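Local coordinates for protein TarM (Staphylococcus aureus subsp. aureus 21178, PDB 4X7R) that belongs to the GT-B glycosyltransferases by fold and family, with UDP and a glycan bound in the model, at residues V396-Q401 and V419-I424. The protein carries 1 engineered substitution. Residues are numbered along the deposited sequence; the frame is centred on the assembly and turned at random.
Sequences VVSTSQ and VVAFDI
Val420 N donates to Val396 O at 3.0 Å. Ser398 N donates to Val420 O at 2.8 Å. Phe422 N donates to Ser398 O at 3.1 Å. This alternation marks 396-398 and 419-422 as neighbouring parallel strands, their axes 5° apart. CA-H groups of Val419, Val397 and Ala421 lean on the same three carbonyl oxygens.

Side chains pair by face. Ser398 CB lies 3.7 Å from Ala421 CB, on the face that also holds Val396 and Val419. Val397 and Val420 point to the other face.

Past Ser398 the two chains draw apart, and a water bridges them. It lies 3.0 Å from Ser400 O and from Phe422 O and can donate to either, but not necessarily to both at once. It is also hydrogen-bonded to Ser398 OG, which stands anti to the backbone N (chi1 178°), turned to this water.

The Phe422 ring turns its edge to the backbone: CD2 lies 3.3 Å from Thr399 O, near the ring plane. Thr399 CB and CG2 approach CE2, the two side chains crossing obliquely. Further on, Ile424 CG1 packs against Ser400 O at 3.4 Å.

Thr399 OG1 shares its one proton between the backbone oxygens of Arg332 and Lys331, while Ser400 OG bonds to Glu403, its side chain about 5 Å from the bound (2S)-2,3-dihydroxypropyl 2-acetamido-2-deoxy-alpha-D-glucopyranoside. Helix 407-414 links the strands as a beta-alpha-beta unit and covers the Val396, Ser398 and Val419 face; helices 333-346 and 446-457 cover the Val397 and Val420 face. In the Rossmann-like sheet the pair lies between strands 320-324 and 438-441.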
ATOM      1  N   VAL A 396     -14.200 -15.988  10.400  1.00 56.53           N
ATOM      2  CA  VAL A 396     -13.846 -15.019   9.374  1.00 55.16           C
ATOM      3  C   VAL A 396     -14.236 -15.594   8.009  1.00 58.13           C
ATOM      4  O   VAL A 396     -14.309 -16.810   7.822  1.00 55.92           O
ATOM      5  CB  VAL A 396     -12.358 -14.572   9.521  1.00 57.33           C
ATOM      6  CG1 VAL A 396     -11.778 -14.007   8.232  1.00 55.82           C
ATOM      7  CG2 VAL A 396     -12.202 -13.577  10.669  1.00 57.54           C
ATOM      8  N   VAL A 397     -14.561 -14.707   7.083  1.00 55.53           N
ATOM      9  CA  VAL A 397     -15.010 -15.091   5.763  1.00 55.38           C
ATOM     10  C   VAL A 397     -14.142 -14.447   4.667  1.00 55.31           C
ATOM     11  O   VAL A 397     -13.631 -13.333   4.854  1.00 54.84           O
ATOM     12  CB  VAL A 397     -16.520 -14.765   5.644  1.00 62.08           C
ATOM     13  CG1 VAL A 397     -16.772 -13.260   5.685  1.00 63.05           C
ATOM     14  CG2 VAL A 397     -17.135 -15.396   4.415  1.00 61.93           C
ATOM     15  N   SER A 398     -13.954 -15.173   3.540  1.00 47.16           N
ATOM     16  CA  SER A 398     -13.239 -14.668   2.369  1.00 44.61           C
ATOM     17  C   SER A 398     -13.998 -15.016   1.101  1.00 49.16           C
ATOM     18  O   SER A 398     -14.191 -16.194   0.805  1.00 48.81           O
ATOM     19  CB  SER A 398     -11.818 -15.212   2.295  1.00 45.84           C
ATOM     20  OG  SER A 398     -11.196 -14.730   1.111  1.00 51.05           O
ATOM     21  N   THR A 399     -14.453 -13.981   0.377  1.00 46.91           N
ATOM     22  CA  THR A 399     -15.144 -14.110  -0.911  1.00 48.03           C
ATOM     23  C   THR A 399     -14.187 -13.676  -2.022  1.00 49.87           C
ATOM     24  O   THR A 399     -14.575 -13.630  -3.181  1.00 50.83           O
ATOM     25  CB  THR A 399     -16.468 -13.293  -0.946  1.00 51.31           C
ATOM     26  OG1 THR A 399     -16.227 -11.974  -0.444  1.00 49.61           O
ATOM     27  CG2 THR A 399     -17.575 -13.954  -0.171  1.00 47.96           C
ATOM     28  N   SER A 400     -12.938 -13.376  -1.665  1.00 45.82           N
ATOM     29  CA  SER A 400     -11.895 -12.921  -2.595  1.00 45.30           C
ATOM     30  C   SER A 400     -11.717 -13.882  -3.767  1.00 50.94           C
ATOM     31  O   SER A 400     -11.761 -15.101  -3.578  1.00 49.21           O
ATOM     32  CB  SER A 400     -10.575 -12.717  -1.866  1.00 45.37           C
ATOM     33  OG  SER A 400      -9.654 -12.079  -2.732  1.00 54.00           O
ATOM     34  N   GLN A 401     -11.558 -13.327  -4.971  1.00 50.07           N
ATOM     35  CA  GLN A 401     -11.402 -14.122  -6.191  1.00 51.20           C
ATOM     36  C   GLN A 401      -9.944 -14.290  -6.585  1.00 50.80           C
ATOM     37  O   GLN A 401      -9.638 -15.170  -7.394  1.00 50.12           O
ATOM     38  CB  GLN A 401     -12.208 -13.516  -7.360  1.00 54.67           C
ATOM     39  CG  GLN A 401     -13.727 -13.643  -7.206  1.00 83.96           C
ATOM     40  CD  GLN A 401     -14.321 -14.937  -7.683  1.00109.44           C
ATOM     41  OE1 GLN A 401     -13.732 -15.680  -8.474  1.00108.53           O
ATOM     42  NE2 GLN A 401     -15.550 -15.197  -7.264  1.00104.15           N
ATOM     43  N   VAL A 419     -11.626 -19.843   9.084  1.00 48.46           N
ATOM     44  CA  VAL A 419     -11.959 -19.184   7.822  1.00 47.00           C
ATOM     45  C   VAL A 419     -12.886 -20.047   6.963  1.00 51.49           C
ATOM     46  O   VAL A 419     -12.698 -21.263   6.859  1.00 50.59           O
ATOM     47  CB  VAL A 419     -10.673 -18.793   7.042  1.00 47.87           C
ATOM     48  CG1 VAL A 419     -11.008 -18.063   5.747  1.00 47.72           C
ATOM     49  CG2 VAL A 419      -9.747 -17.943   7.900  1.00 46.72           C
ATOM     50  N   VAL A 420     -13.892 -19.390   6.359  1.00 49.44           N
ATOM     51  CA  VAL A 420     -14.802 -19.910   5.339  1.00 49.02           C
ATOM     52  C   VAL A 420     -14.410 -19.073   4.074  1.00 50.52           C
ATOM     53  O   VAL A 420     -14.621 -17.861   4.022  1.00 50.10           O
ATOM     54  CB  VAL A 420     -16.297 -19.828   5.737  1.00 55.54           C
ATOM     55  CG1 VAL A 420     -17.176 -20.481   4.672  1.00 56.07           C
ATOM     56  CG2 VAL A 420     -16.538 -20.511   7.089  1.00 56.44           C
ATOM     57  N   ALA A 421     -13.701 -19.708   3.138  1.00 44.88           N
ATOM     58  CA  ALA A 421     -13.148 -19.049   1.976  1.00 42.97           C
ATOM     59  C   ALA A 421     -13.441 -19.739   0.661  1.00 46.28           C
ATOM     60  O   ALA A 421     -13.494 -20.966   0.607  1.00 44.35           O
ATOM     61  CB  ALA A 421     -11.642 -18.927   2.144  1.00 41.80           C
ATOM     62  N   PHE A 422     -13.558 -18.941  -0.426  1.00 43.03           N
ATOM     63  CA  PHE A 422     -13.685 -19.506  -1.761  1.00 43.20           C
ATOM     64  C   PHE A 422     -12.320 -20.127  -2.109  1.00 44.88           C
ATOM     65  O   PHE A 422     -11.294 -19.488  -1.855  1.00 43.75           O
ATOM     66  CB  PHE A 422     -14.089 -18.434  -2.797  1.00 45.55           C
ATOM     67  CG  PHE A 422     -15.541 -17.997  -2.789  1.00 48.53           C
ATOM     68  CD1 PHE A 422     -16.555 -18.890  -2.458  1.00 51.74           C
ATOM     69  CD2 PHE A 422     -15.898 -16.705  -3.157  1.00 51.80           C
ATOM     70  CE1 PHE A 422     -17.901 -18.493  -2.478  1.00 54.82           C
ATOM     71  CE2 PHE A 422     -17.245 -16.307  -3.178  1.00 56.44           C
ATOM     72  CZ  PHE A 422     -18.239 -17.206  -2.844  1.00 55.34           C
ATOM     73  N   ASP A 423     -12.304 -21.392  -2.596  1.00 40.57           N
ATOM     74  CA  ASP A 423     -11.074 -22.090  -2.981  1.00 39.32           C
ATOM     75  C   ASP A 423     -10.572 -21.477  -4.300  1.00 43.67           C
ATOM     76  O   ASP A 423     -11.015 -21.876  -5.377  1.00 43.82           O
ATOM     77  CB  ASP A 423     -11.304 -23.623  -3.124  1.00 41.40           C
ATOM     78  CG  ASP A 423     -10.006 -24.429  -3.211  1.00 47.04           C
ATOM     79  OD1 ASP A 423      -8.930 -23.818  -3.421  1.00 43.33           O
ATOM     80  OD2 ASP A 423     -10.063 -25.664  -3.075  1.00 59.76           O
ATOM     81  N   ILE A 424      -9.685 -20.473  -4.204  1.00 39.82           N
ATOM     82  CA  ILE A 424      -9.169 -19.718  -5.356  1.00 38.78           C
ATOM     83  C   ILE A 424      -7.615 -19.735  -5.401  1.00 42.04           C
ATOM     84  O   ILE A 424      -6.961 -20.054  -4.408  1.00 40.33           O
ATOM     85  CB  ILE A 424      -9.741 -18.244  -5.324  1.00 42.26           C
ATOM     86  CG1 ILE A 424      -9.423 -17.488  -4.001  1.00 41.75           C
ATOM     87  CG2 ILE A 424     -11.247 -18.200  -5.590  1.00 44.89           C
ATOM     88  CD1 ILE A 424      -8.147 -16.771  -3.931  1.00 37.83           C
TER
HETATM   89  O   HOH W   1     -11.287 -16.601  -1.008  1.00 45.33           O